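Local coordinates for EAL/GGDEF domain protein (Methylococcus capsulatus, PDB 3ICL) that is of unestablished function but belongs to the GGDEF domain family, whose members share an alpha/beta fold related to that of nucleotide cyclases, at residues G28-V38 and D80-K90; S120-S128 and L138-M146. The protein carries 1 engineered substitution. All blocks are in the same frame, centred on the assembly; numbering follows the deposited sequence.

Helix 10-23 leads into strand 32-38, the first strand of the sheet. The chain then runs through helices 41-48 and 50-67 and strand 73-77 before residues 80-90 return, antiparallel, to residues 28-38. Contact 1 closes that loop. Helix 96-106 and the small hairpin of strands 110-112 and 115-117 follow. Contact 2 closes a much shorter loop, folding helix 135-152 back on strand 121-127. The two contacts are in series and neither nests in the other. They meet in space because strand 121-127 is the other sheet neighbour of strand 32-38. Contact 1 joins the central strand 32-38 to 81-86, and contact 2 packs a helix, roughly antiparallel to strand 121-127, on one face of the same sheet.

Contact 1: G28-V38 and D80-K90; sequences GNPVVLLFLDV and DKFTILLNGAK. Engineered in segment 80-90: Lys-81 (natural residue Glu). With SO4 (sulfate ion), chain C.
Leu-34 and Ile-84 face each other at the tight middle of this strand pair. Their backbones form two hydrogen bonds, and Leu-34 CB lies 3.8 Å from Ile-84 CB. Leu-34 CD1 touches Leu-86 CD1, while Ile-84 CD1 reaches Leu-36 CB. On the same face, Leu-36 CD2 meets the edge of the Phe-82 ring. The other face holds Phe-35 and Thr-83 side by side. Thr-83 CG2 sits over the Phe-35 ring, 3.8 Å from its centroid, in a CH-pi contact. Lys-81 CB comes at the ring edge. Thr-83 OG1 is held by Arg-10. The strands run antiparallel in the mixed five-strand sheet of the GGDEF fold, with 28-38 between 80-90 and 120-128. The strand middle is buried on both faces. At one end Asp-80 and the engineered Lys-81 are partly exposed. Lys-81 bends at chi2 (74°) and chi3 (68°). Lys-81 CD lies 3.5 Å from Asp-37 OD1. Lys-81 NZ makes a salt bridge to Asp-80 OD1 (2.7 Å) and a hydrogen bond to sulfate O1 (2.8 Å). Tyr-147 and Lys-150 also bind this sulfate. At the other end Lys-90 is exposed and runs outward past Gly-28 O, while Ala-89 N bonds to Pro-30 O at 2.8 Å.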
ATOM      1  N   GLY A  28     -17.130  -0.873 -13.213  1.00 41.22           N
ATOM      2  CA  GLY A  28     -17.480  -1.993 -12.355  1.00 40.16           C
ATOM      3  C   GLY A  28     -16.321  -2.880 -11.932  1.00 39.76           C
ATOM      4  O   GLY A  28     -16.465  -3.693 -11.019  1.00 40.34           O
ATOM      5  N   ASN A  29     -15.177  -2.733 -12.594  1.00 28.08           N
ATOM      6  CA  ASN A  29     -13.992  -3.525 -12.277  1.00 23.78           C
ATOM      7  C   ASN A  29     -12.775  -2.678 -12.620  1.00 24.95           C
ATOM      8  O   ASN A  29     -11.904  -3.096 -13.380  1.00 27.53           O
ATOM      9  CB  ASN A  29     -13.987  -4.820 -13.102  1.00 17.72           C
ATOM     10  CG  ASN A  29     -12.922  -5.801 -12.636  1.00 26.54           C
ATOM     11  OD1 ASN A  29     -12.543  -5.805 -11.465  1.00 24.50           O
ATOM     12  ND2 ASN A  29     -12.450  -6.651 -13.542  1.00 29.87           N
ATOM     13  N   PRO A  30     -12.693  -1.471 -12.040  1.00 28.73           N
ATOM     14  CA  PRO A  30     -11.593  -0.545 -12.289  1.00 23.46           C
ATOM     15  C   PRO A  30     -10.275  -0.916 -11.636  1.00 21.10           C
ATOM     16  O   PRO A  30     -10.197  -1.797 -10.781  1.00 22.03           O
ATOM     17  CB  PRO A  30     -12.134   0.761 -11.729  1.00 26.23           C
ATOM     18  CG  PRO A  30     -12.792   0.279 -10.474  1.00 27.41           C
ATOM     19  CD  PRO A  30     -13.561  -0.953 -10.964  1.00 32.50           C
ATOM     20  N   VAL A  31      -9.231  -0.224 -12.061  1.00 22.19           N
ATOM     21  CA  VAL A  31      -7.922  -0.418 -11.482  1.00 22.24           C
ATOM     22  C   VAL A  31      -7.932   0.533 -10.300  1.00 19.22           C
ATOM     23  O   VAL A  31      -8.421   1.661 -10.407  1.00 15.51           O
ATOM     24  CB  VAL A  31      -6.796   0.005 -12.449  1.00 20.80           C
ATOM     25  CG1 VAL A  31      -5.480   0.078 -11.705  1.00 20.04           C
ATOM     26  CG2 VAL A  31      -6.705  -0.977 -13.595  1.00 23.27           C
ATOM     27  N   VAL A  32      -7.431   0.069  -9.166  1.00 19.80           N
ATOM     28  CA  VAL A  32      -7.370   0.908  -7.983  1.00 14.79           C
ATOM     29  C   VAL A  32      -5.967   0.822  -7.413  1.00 15.39           C
ATOM     30  O   VAL A  32      -5.370  -0.255  -7.352  1.00 14.94           O
ATOM     31  CB  VAL A  32      -8.383   0.474  -6.911  1.00 15.37           C
ATOM     32  CG1 VAL A  32      -8.254   1.378  -5.682  1.00  8.56           C
ATOM     33  CG2 VAL A  32      -9.793   0.544  -7.477  1.00 14.11           C
ATOM     34  N   LEU A  33      -5.449   1.970  -6.999  1.00 14.52           N
ATOM     35  CA  LEU A  33      -4.109   2.052  -6.450  1.00 17.17           C
ATOM     36  C   LEU A  33      -4.153   2.526  -5.003  1.00 18.67           C
ATOM     37  O   LEU A  33      -4.794   3.530  -4.686  1.00 17.40           O
ATOM     38  CB  LEU A  33      -3.293   3.034  -7.285  1.00 21.64           C
ATOM     39  CG  LEU A  33      -1.802   2.812  -7.510  1.00 34.72           C
ATOM     40  CD1 LEU A  33      -1.543   1.433  -8.111  1.00 30.21           C
ATOM     41  CD2 LEU A  33      -1.313   3.899  -8.449  1.00 44.34           C
ATOM     42  N   LEU A  34      -3.495   1.780  -4.125  1.00 15.09           N
ATOM     43  CA  LEU A  34      -3.409   2.152  -2.720  1.00 15.28           C
ATOM     44  C   LEU A  34      -1.946   2.488  -2.469  1.00 16.39           C
ATOM     45  O   LEU A  34      -1.056   1.783  -2.935  1.00 17.04           O
ATOM     46  CB  LEU A  34      -3.846   0.998  -1.805  1.00 14.81           C
ATOM     47  CG  LEU A  34      -5.345   0.849  -1.496  1.00 22.30           C
ATOM     48  CD1 LEU A  34      -6.144   0.767  -2.780  1.00 20.98           C
ATOM     49  CD2 LEU A  34      -5.565  -0.389  -0.641  1.00 31.20           C
ATOM     50  N   PHE A  35      -1.704   3.581  -1.756  1.00 15.31           N
ATOM     51  CA  PHE A  35      -0.349   4.007  -1.431  1.00 14.31           C
ATOM     52  C   PHE A  35      -0.320   3.978   0.093  1.00 15.09           C
ATOM     53  O   PHE A  35      -0.957   4.799   0.748  1.00 16.32           O
ATOM     54  CB  PHE A  35      -0.100   5.429  -1.954  1.00 10.51           C
ATOM     55  CG  PHE A  35       1.290   5.650  -2.499  1.00 15.00           C
ATOM     56  CD1 PHE A  35       2.415   5.423  -1.707  1.00 20.44           C
ATOM     57  CD2 PHE A  35       1.472   6.118  -3.801  1.00  9.94           C
ATOM     58  CE1 PHE A  35       3.704   5.663  -2.201  1.00 20.32           C
ATOM     59  CE2 PHE A  35       2.758   6.363  -4.307  1.00 12.94           C
ATOM     60  CZ  PHE A  35       3.873   6.136  -3.506  1.00 15.71           C
ATOM     61  N   LEU A  36       0.410   3.021   0.651  1.00 14.15           N
ATOM     62  CA  LEU A  36       0.478   2.852   2.095  1.00 14.68           C
ATOM     63  C   LEU A  36       1.757   3.392   2.709  1.00 16.34           C
ATOM     64  O   LEU A  36       2.847   3.231   2.162  1.00 19.54           O
ATOM     65  CB  LEU A  36       0.313   1.370   2.429  1.00 14.10           C
ATOM     66  CG  LEU A  36       0.263   0.916   3.887  1.00 15.50           C
ATOM     67  CD1 LEU A  36      -0.480  -0.414   3.950  1.00 18.28           C
ATOM     68  CD2 LEU A  36       1.663   0.782   4.450  1.00 14.72           C
ATOM     69  N   ASP A  37       1.609   4.026   3.865  1.00 15.67           N
ATOM     70  CA  ASP A  37       2.740   4.610   4.567  1.00 16.58           C
ATOM     71  C   ASP A  37       2.814   4.026   5.967  1.00 22.39           C
ATOM     72  O   ASP A  37       1.804   3.968   6.673  1.00 19.78           O
ATOM     73  CB  ASP A  37       2.541   6.124   4.678  1.00 12.32           C
ATOM     74  CG  ASP A  37       3.752   6.844   5.219  1.00 18.77           C
ATOM     75  OD1 ASP A  37       4.648   6.193   5.801  1.00 20.37           O
ATOM     76  OD2 ASP A  37       3.802   8.082   5.068  1.00 21.90           O
ATOM     77  N   VAL A  38       3.997   3.563   6.355  1.00 15.64           N
ATOM     78  CA  VAL A  38       4.175   3.060   7.709  1.00 16.38           C
ATOM     79  C   VAL A  38       4.612   4.337   8.406  1.00 16.17           C
ATOM     80  O   VAL A  38       5.792   4.695   8.414  1.00 19.14           O
ATOM     81  CB  VAL A  38       5.269   1.984   7.796  1.00 21.05           C
ATOM     82  CG1 VAL A  38       5.433   1.526   9.237  1.00 26.61           C
ATOM     83  CG2 VAL A  38       4.887   0.796   6.923  1.00 19.61           C
ATOM     84  N   ASP A  80       9.888   3.243   3.334  1.00 20.66           N
ATOM     85  CA  ASP A  80       8.810   2.714   4.158  1.00 18.68           C
ATOM     86  C   ASP A  80       7.380   2.884   3.638  1.00 19.66           C
ATOM     87  O   ASP A  80       6.436   2.914   4.424  1.00 21.86           O
ATOM     88  CB  ASP A  80       8.917   3.292   5.575  1.00 18.54           C
ATOM     89  CG  ASP A  80       8.787   4.798   5.607  1.00 22.48           C
ATOM     90  OD1 ASP A  80       8.654   5.414   4.528  1.00 22.45           O
ATOM     91  OD2 ASP A  80       8.819   5.372   6.715  1.00 26.03           O
ATOM     92  N   LYS A  81       7.220   2.991   2.322  1.00 12.93           N
ATOM     93  CA  LYS A  81       5.893   3.101   1.723  1.00 15.00           C
ATOM     94  C   LYS A  81       5.703   1.897   0.808  1.00 16.65           C
ATOM     95  O   LYS A  81       6.669   1.246   0.413  1.00 18.01           O
ATOM     96  CB  LYS A  81       5.748   4.386   0.907  1.00 14.73           C
ATOM     97  CG  LYS A  81       5.174   5.574   1.668  1.00 16.18           C
ATOM     98  CD  LYS A  81       6.176   6.186   2.632  1.00 22.47           C
ATOM     99  CE  LYS A  81       7.315   6.862   1.890  1.00 26.02           C
ATOM    100  NZ  LYS A  81       8.274   7.487   2.834  1.00 24.42           N
ATOM    101  N   PHE A  82       4.452   1.594   0.489  1.00 15.81           N
ATOM    102  CA  PHE A  82       4.133   0.470  -0.383  1.00 18.15           C
ATOM    103  C   PHE A  82       3.071   0.895  -1.396  1.00 17.79           C
ATOM    104  O   PHE A  82       2.095   1.560  -1.038  1.00 16.13           O
ATOM    105  CB  PHE A  82       3.594  -0.707   0.439  1.00 13.43           C
ATOM    106  CG  PHE A  82       4.603  -1.322   1.368  1.00 16.64           C
ATOM    107  CD1 PHE A  82       5.453  -2.331   0.926  1.00 19.04           C
ATOM    108  CD2 PHE A  82       4.708  -0.892   2.687  1.00 19.11           C
ATOM    109  CE1 PHE A  82       6.393  -2.901   1.784  1.00 16.90           C
ATOM    110  CE2 PHE A  82       5.645  -1.459   3.552  1.00 22.00           C
ATOM    111  CZ  PHE A  82       6.487  -2.462   3.097  1.00 18.97           C
ATOM    112  N   THR A  83       3.274   0.536  -2.658  1.00 13.06           N
ATOM    113  CA  THR A  83       2.287   0.847  -3.685  1.00 17.81           C
ATOM    114  C   THR A  83       1.548  -0.454  -3.932  1.00 17.77           C
ATOM    115  O   THR A  83       2.153  -1.482  -4.235  1.00 17.07           O
ATOM    116  CB  THR A  83       2.918   1.328  -4.998  1.00 17.35           C
ATOM    117  OG1 THR A  83       3.947   0.419  -5.393  1.00 19.95           O
ATOM    118  CG2 THR A  83       3.488   2.741  -4.827  1.00 15.96           C
ATOM    119  N   ILE A  84       0.236  -0.398  -3.787  1.00 15.06           N
ATOM    120  CA  ILE A  84      -0.607  -1.569  -3.940  1.00 15.42           C
ATOM    121  C   ILE A  84      -1.538  -1.446  -5.140  1.00 17.50           C
ATOM    122  O   ILE A  84      -2.362  -0.537  -5.215  1.00 14.74           O
ATOM    123  CB  ILE A  84      -1.419  -1.759  -2.643  1.00 12.74           C
ATOM    124  CG1 ILE A  84      -0.440  -1.978  -1.486  1.00 11.88           C
ATOM    125  CG2 ILE A  84      -2.413  -2.899  -2.794  1.00 18.71           C
ATOM    126  CD1 ILE A  84      -0.977  -1.574  -0.130  1.00 27.34           C
ATOM    127  N   LEU A  85      -1.398  -2.370  -6.078  1.00 10.61           N
ATOM    128  CA  LEU A  85      -2.220  -2.385  -7.279  1.00 14.19           C
ATOM    129  C   LEU A  85      -3.341  -3.407  -7.178  1.00 15.43           C
ATOM    130  O   LEU A  85      -3.090  -4.596  -6.992  1.00 15.85           O
ATOM    131  CB  LEU A  85      -1.353  -2.708  -8.502  1.00 18.40           C
ATOM    132  CG  LEU A  85      -2.042  -3.186  -9.785  1.00 21.35           C
ATOM    133  CD1 LEU A  85      -3.059  -2.157 -10.279  1.00 22.60           C
ATOM    134  CD2 LEU A  85      -0.976  -3.440 -10.847  1.00 24.83           C
ATOM    135  N   LEU A  86      -4.579  -2.933  -7.285  1.00 16.45           N
ATOM    136  CA  LEU A  86      -5.732  -3.821  -7.260  1.00 20.32           C
ATOM    137  C   LEU A  86      -6.097  -4.017  -8.731  1.00 22.43           C
ATOM    138  O   LEU A  86      -6.644  -3.130  -9.383  1.00 22.99           O
ATOM    139  CB  LEU A  86      -6.887  -3.191  -6.475  1.00 17.54           C
ATOM    140  CG  LEU A  86      -6.546  -2.838  -5.021  1.00 18.32           C
ATOM    141  CD1 LEU A  86      -7.810  -2.408  -4.309  1.00 16.76           C
ATOM    142  CD2 LEU A  86      -5.921  -4.033  -4.302  1.00 12.87           C
ATOM    143  N   ASN A  87      -5.766  -5.196  -9.240  1.00 15.14           N
ATOM    144  CA  ASN A  87      -5.973  -5.548 -10.642  1.00 21.31           C
ATOM    145  C   ASN A  87      -7.428  -5.904 -10.948  1.00 20.17           C
ATOM    146  O   ASN A  87      -7.754  -7.070 -11.180  1.00 22.12           O
ATOM    147  CB  ASN A  87      -5.033  -6.713 -10.972  1.00 20.45           C
ATOM    148  CG  ASN A  87      -4.945  -7.002 -12.451  1.00 33.98           C
ATOM    149  OD1 ASN A  87      -5.270  -6.157 -13.285  1.00 33.43           O
ATOM    150  ND2 ASN A  87      -4.481  -8.200 -12.786  1.00 41.01           N
ATOM    151  N   GLY A  88      -8.287  -4.886 -10.967  1.00 18.11           N
ATOM    152  CA  GLY A  88      -9.705  -5.101 -11.195  1.00 23.19           C
ATOM    153  C   GLY A  88     -10.307  -5.222  -9.808  1.00 22.33           C
ATOM    154  O   GLY A  88     -10.297  -6.298  -9.214  1.00 21.09           O
ATOM    155  N   ALA A  89     -10.835  -4.117  -9.291  1.00 22.02           N
ATOM    156  CA  ALA A  89     -11.376  -4.081  -7.936  1.00 19.41           C
ATOM    157  C   ALA A  89     -12.875  -4.301  -7.767  1.00 22.07           C
ATOM    158  O   ALA A  89     -13.468  -3.805  -6.810  1.00 18.09           O
ATOM    159  CB  ALA A  89     -10.981  -2.765  -7.275  1.00 16.19           C
ATOM    160  N   LYS A  90     -13.488  -5.050  -8.672  1.00 21.01           N
ATOM    161  CA  LYS A  90     -14.917  -5.306  -8.557  1.00 23.21           C
ATOM    162  C   LYS A  90     -15.245  -5.893  -7.186  1.00 25.78           C
ATOM    163  O   LYS A  90     -14.521  -6.748  -6.668  1.00 21.26           O
ATOM    164  CB  LYS A  90     -15.383  -6.266  -9.653  1.00 27.68           C
ATOM    165  CG  LYS A  90     -16.883  -6.552  -9.612  1.00 29.96           C
ATOM    166  CD  LYS A  90     -17.339  -7.349 -10.830  1.00 35.39           C
ATOM    167  CE  LYS A  90     -18.862  -7.416 -10.906  1.00 45.83           C
ATOM    168  NZ  LYS A  90     -19.347  -8.050 -12.166  1.00 51.44           N
TER
HETATM  169  S   SO4 C 171       7.318  10.107   4.929  1.00 50.39           S
HETATM  170  O1  SO4 C 171       7.199   9.941   3.468  1.00 50.39           O
HETATM  171  O2  SO4 C 171       8.568   9.471   5.391  1.00 60.32           O
HETATM  172  O3  SO4 C 171       7.342  11.546   5.259  1.00 47.78           O
HETATM  173  O4  SO4 C 171       6.168   9.464   5.598  1.00 43.81           O

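Contact 2: S120-S128 and L138-M146; sequences SVSIGIAVS and LLRNADTAM. With SO4 (sulfate ion), chain D.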
ATOM      1  N   SER A 120       1.822   2.388  12.921  1.00 21.01           N
ATOM      2  CA  SER A 120       0.687   3.252  12.615  1.00 22.59           C
ATOM      3  C   SER A 120       0.712   3.319  11.081  1.00 21.29           C
ATOM      4  O   SER A 120       1.780   3.444  10.481  1.00 27.36           O
ATOM      5  CB  SER A 120       0.883   4.635  13.246  1.00 21.92           C
ATOM      6  OG  SER A 120       2.111   5.204  12.838  1.00 30.50           O
ATOM      7  N   VAL A 121      -0.457   3.228  10.453  1.00 20.63           N
ATOM      8  CA  VAL A 121      -0.546   3.203   8.990  1.00 16.94           C
ATOM      9  C   VAL A 121      -1.519   4.217   8.386  1.00 21.27           C
ATOM     10  O   VAL A 121      -2.577   4.485   8.952  1.00 21.69           O
ATOM     11  CB  VAL A 121      -0.988   1.784   8.517  1.00 20.48           C
ATOM     12  CG1 VAL A 121      -1.173   1.751   7.014  1.00 17.10           C
ATOM     13  CG2 VAL A 121       0.038   0.742   8.952  1.00 21.98           C
ATOM     14  N   SER A 122      -1.152   4.777   7.236  1.00 13.06           N
ATOM     15  CA  SER A 122      -2.015   5.727   6.526  1.00 15.79           C
ATOM     16  C   SER A 122      -2.083   5.296   5.072  1.00 16.79           C
ATOM     17  O   SER A 122      -1.057   5.026   4.449  1.00 17.91           O
ATOM     18  CB  SER A 122      -1.474   7.156   6.605  1.00 13.43           C
ATOM     19  OG  SER A 122      -1.752   7.742   7.862  1.00 21.56           O
ATOM     20  N   ILE A 123      -3.294   5.236   4.531  1.00 12.16           N
ATOM     21  CA  ILE A 123      -3.478   4.805   3.157  1.00 12.62           C
ATOM     22  C   ILE A 123      -4.223   5.807   2.279  1.00 17.30           C
ATOM     23  O   ILE A 123      -5.283   6.314   2.653  1.00 15.54           O
ATOM     24  CB  ILE A 123      -4.253   3.473   3.105  1.00 13.18           C
ATOM     25  CG1 ILE A 123      -3.510   2.404   3.915  1.00 18.66           C
ATOM     26  CG2 ILE A 123      -4.430   3.036   1.652  1.00 14.40           C
ATOM     27  CD1 ILE A 123      -4.240   1.073   3.998  1.00 27.90           C
ATOM     28  N   GLY A 124      -3.661   6.075   1.107  1.00 15.00           N
ATOM     29  CA  GLY A 124      -4.305   6.973   0.162  1.00 14.79           C
ATOM     30  C   GLY A 124      -4.832   6.114  -0.974  1.00 13.96           C
ATOM     31  O   GLY A 124      -4.156   5.173  -1.397  1.00 17.27           O
ATOM     32  N   ILE A 125      -5.913   6.439  -1.492  1.00 13.75           N
ATOM     33  CA  ILE A 125      -6.468   5.577  -2.531  1.00 15.00           C
ATOM     34  C   ILE A 125      -6.805   6.320  -3.820  1.00 13.55           C
ATOM     35  O   ILE A 125      -7.376   7.416  -3.795  1.00 13.13           O
ATOM     36  CB  ILE A 125      -7.764   4.843  -2.072  1.00 16.54           C
ATOM     37  CG1 ILE A 125      -7.470   3.843  -0.947  1.00 18.36           C
ATOM     38  CG2 ILE A 125      -8.356   4.073  -3.244  1.00 11.70           C
ATOM     39  CD1 ILE A 125      -8.703   3.287  -0.272  1.00 28.46           C
ATOM     40  N   ALA A 126      -6.567   5.876  -4.965  1.00 15.15           N
ATOM     41  CA  ALA A 126      -6.847   6.543  -6.233  1.00 13.84           C
ATOM     42  C   ALA A 126      -7.535   5.536  -7.144  1.00 16.95           C
ATOM     43  O   ALA A 126      -7.028   4.438  -7.359  1.00 22.95           O
ATOM     44  CB  ALA A 126      -5.561   7.036  -6.868  1.00 10.04           C
ATOM     45  N   VAL A 127      -8.691   5.918  -7.674  1.00 17.28           N
ATOM     46  CA  VAL A 127      -9.464   5.046  -8.553  1.00 18.11           C
ATOM     47  C   VAL A 127      -9.395   5.517 -10.004  1.00 17.59           C
ATOM     48  O   VAL A 127      -9.618   6.690 -10.293  1.00 22.65           O
ATOM     49  CB  VAL A 127     -10.955   5.012  -8.131  1.00 21.32           C
ATOM     50  CG1 VAL A 127     -11.708   3.961  -8.938  1.00 26.25           C
ATOM     51  CG2 VAL A 127     -11.069   4.733  -6.638  1.00 26.51           C
ATOM     52  N   SER A 128      -9.085   4.600 -10.911  1.00 15.43           N
ATOM     53  CA  SER A 128      -9.020   4.937 -12.328  1.00 19.83           C
ATOM     54  C   SER A 128     -10.433   4.827 -12.885  1.00 29.18           C
ATOM     55  O   SER A 128     -11.160   3.893 -12.545  1.00 30.04           O
ATOM     56  CB  SER A 128      -8.104   3.963 -13.074  1.00 24.54           C
ATOM     57  OG  SER A 128      -7.992   4.326 -14.442  1.00 30.37           O
ATOM     58  N   LEU A 138      -2.204   8.495 -11.403  1.00 17.82           N
ATOM     59  CA  LEU A 138      -2.870   7.663 -10.410  1.00 15.73           C
ATOM     60  C   LEU A 138      -2.028   7.544  -9.140  1.00 13.74           C
ATOM     61  O   LEU A 138      -2.532   7.735  -8.033  1.00 16.03           O
ATOM     62  CB  LEU A 138      -3.154   6.278 -10.996  1.00 16.36           C
ATOM     63  CG  LEU A 138      -4.315   5.503 -10.364  1.00 29.28           C
ATOM     64  CD1 LEU A 138      -5.623   6.277 -10.548  1.00 20.40           C
ATOM     65  CD2 LEU A 138      -4.421   4.131 -11.014  1.00 38.58           C
ATOM     66  N   LEU A 139      -0.746   7.233  -9.308  1.00 13.64           N
ATOM     67  CA  LEU A 139       0.178   7.095  -8.188  1.00 14.50           C
ATOM     68  C   LEU A 139       0.328   8.401  -7.409  1.00 14.85           C
ATOM     69  O   LEU A 139       0.243   8.420  -6.180  1.00 14.47           O
ATOM     70  CB  LEU A 139       1.548   6.644  -8.699  1.00 19.27           C
ATOM     71  CG  LEU A 139       1.692   5.155  -9.015  1.00 23.30           C
ATOM     72  CD1 LEU A 139       2.896   4.918  -9.920  1.00 17.11           C
ATOM     73  CD2 LEU A 139       1.817   4.383  -7.707  1.00 23.30           C
ATOM     74  N   ARG A 140       0.561   9.492  -8.129  1.00 18.09           N
ATOM     75  CA  ARG A 140       0.713  10.795  -7.498  1.00 18.45           C
ATOM     76  C   ARG A 140      -0.547  11.184  -6.740  1.00 13.25           C
ATOM     77  O   ARG A 140      -0.474  11.777  -5.664  1.00 16.81           O
ATOM     78  CB  ARG A 140       1.032  11.856  -8.551  1.00 15.06           C
ATOM     79  CG  ARG A 140       2.446  11.753  -9.098  1.00 19.46           C
ATOM     80  CD  ARG A 140       2.680  12.749 -10.222  1.00 22.85           C
ATOM     81  NE  ARG A 140       2.433  14.126  -9.799  1.00 22.43           N
ATOM     82  CZ  ARG A 140       2.551  15.180 -10.601  1.00 26.13           C
ATOM     83  NH1 ARG A 140       2.914  15.007 -11.867  1.00 23.80           N
ATOM     84  NH2 ARG A 140       2.312  16.401 -10.143  1.00 29.78           N
ATOM     85  N   ASN A 141      -1.704  10.845  -7.293  1.00 15.32           N
ATOM     86  CA  ASN A 141      -2.957  11.186  -6.635  1.00 15.93           C
ATOM     87  C   ASN A 141      -3.185  10.302  -5.404  1.00 17.03           C
ATOM     88  O   ASN A 141      -3.666  10.778  -4.376  1.00 16.60           O
ATOM     89  CB  ASN A 141      -4.120  11.086  -7.633  1.00 14.03           C
ATOM     90  CG  ASN A 141      -4.133  12.239  -8.631  1.00 20.86           C
ATOM     91  OD1 ASN A 141      -4.837  12.196  -9.639  1.00 28.73           O
ATOM     92  ND2 ASN A 141      -3.356  13.280  -8.347  1.00 13.70           N
ATOM     93  N   ALA A 142      -2.835   9.022  -5.492  1.00 20.03           N
ATOM     94  CA  ALA A 142      -2.992   8.142  -4.331  1.00 18.93           C
ATOM     95  C   ALA A 142      -2.004   8.610  -3.257  1.00 18.26           C
ATOM     96  O   ALA A 142      -2.290   8.562  -2.059  1.00 15.93           O
ATOM     97  CB  ALA A 142      -2.699   6.689  -4.715  1.00 15.43           C
ATOM     98  N   ASP A 143      -0.839   9.072  -3.706  1.00 12.62           N
ATOM     99  CA  ASP A 143       0.202   9.550  -2.802  1.00 16.01           C
ATOM    100  C   ASP A 143      -0.295  10.789  -2.062  1.00 13.50           C
ATOM    101  O   ASP A 143      -0.120  10.916  -0.846  1.00 13.56           O
ATOM    102  CB  ASP A 143       1.474   9.866  -3.604  1.00 16.46           C
ATOM    103  CG  ASP A 143       2.723   9.904  -2.734  1.00 25.70           C
ATOM    104  OD1 ASP A 143       2.825   9.088  -1.790  1.00 20.67           O
ATOM    105  OD2 ASP A 143       3.608  10.741  -3.004  1.00 25.02           O
ATOM    106  N   THR A 144      -0.928  11.698  -2.793  1.00 14.89           N
ATOM    107  CA  THR A 144      -1.457  12.917  -2.193  1.00 21.24           C
ATOM    108  C   THR A 144      -2.544  12.579  -1.177  1.00 20.00           C
ATOM    109  O   THR A 144      -2.588  13.158  -0.090  1.00 17.10           O
ATOM    110  CB  THR A 144      -2.043  13.857  -3.267  1.00 20.82           C
ATOM    111  OG1 THR A 144      -1.000  14.274  -4.157  1.00 20.50           O
ATOM    112  CG2 THR A 144      -2.670  15.082  -2.618  1.00 21.63           C
ATOM    113  N   ALA A 145      -3.425  11.646  -1.527  1.00 13.62           N
ATOM    114  CA  ALA A 145      -4.494  11.241  -0.615  1.00 14.15           C
ATOM    115  C   ALA A 145      -3.872  10.635   0.644  1.00 12.35           C
ATOM    116  O   ALA A 145      -4.350  10.850   1.758  1.00 17.53           O
ATOM    117  CB  ALA A 145      -5.400  10.225  -1.293  1.00 12.39           C
HETATM  118  N   MSE A 146      -2.796   9.878   0.454  1.00 10.19           N
HETATM  119  CA  MSE A 146      -2.098   9.241   1.564  1.00 12.68           C
HETATM  120  C   MSE A 146      -1.609  10.281   2.575  1.00 16.50           C
HETATM  121  O   MSE A 146      -1.926  10.196   3.761  1.00 19.65           O
HETATM  122  CB  MSE A 146      -0.905   8.447   1.034  1.00 11.78           C
HETATM  123  CG  MSE A 146      -0.203   7.594   2.077  1.00 15.64           C
HETATM  124 SE   MSE A 146       1.474   6.881   1.398  1.00 29.37          SE
HETATM  125  CE  MSE A 146       2.575   8.455   1.730  1.00 19.59           C
TER
HETATM  126  S   SO4 D 172       2.864  18.380 -13.454  1.00 44.52           S
HETATM  127  O1  SO4 D 172       1.588  18.082 -12.780  1.00 46.41           O
HETATM  128  O2  SO4 D 172       3.688  17.160 -13.547  1.00 39.42           O
HETATM  129  O3  SO4 D 172       2.597  18.895 -14.811  1.00 41.15           O
HETATM  130  O4  SO4 D 172       3.586  19.403 -12.672  1.00 50.21           O
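Gly-124 lies directly against the helix. Gly-124 CA is 3.3 Å from Met-146 N and 3.4 Å from Ala-142 O, the latter a CA-H...O contact. With no side chain in between, the strand backbone meets the helix backbone here. Ala-145 CB packs on Gly-124 CA at 3.7 Å. One step along this face of the strand, Ala-126 CB fits between helix residues. Ala-126 CB touches Ala-142 CB at 3.6 Å and Leu-138 O at 3.3 Å. Leu-138 CD1 flanks the same methyl and reaches on to Ser-128 N. At the other end, selenomethionine Met-146 places CG anti to its backbone N (chi1 -173°). Met-146 CG lies 3.6 Å from Ser-122 O, and Met-146 CB lies close to Gly-124 N. The chain bends at chi3 (82°), and its end leads away from strand 121-127; the side chain also touches Asp-37.

The next shell holds the strand in the sheet. Strand 121-127 pairs with strand 32-38 through backbone hydrogen bonds between Asp-37 and Ser-122 and between Phe-35 and Gly-124. Ser-122 OG is bound by Asp-39 and Asn-156. Ile-123 and Ile-125 point away from the helix and pack on Tyr-157 and helix 96-106. Strand 121-127, helix 135-152 and strand 156-159 form a beta-alpha-beta unit with parallel neighbouring strands, and this contact is the packing of its crossover helix on the first strand.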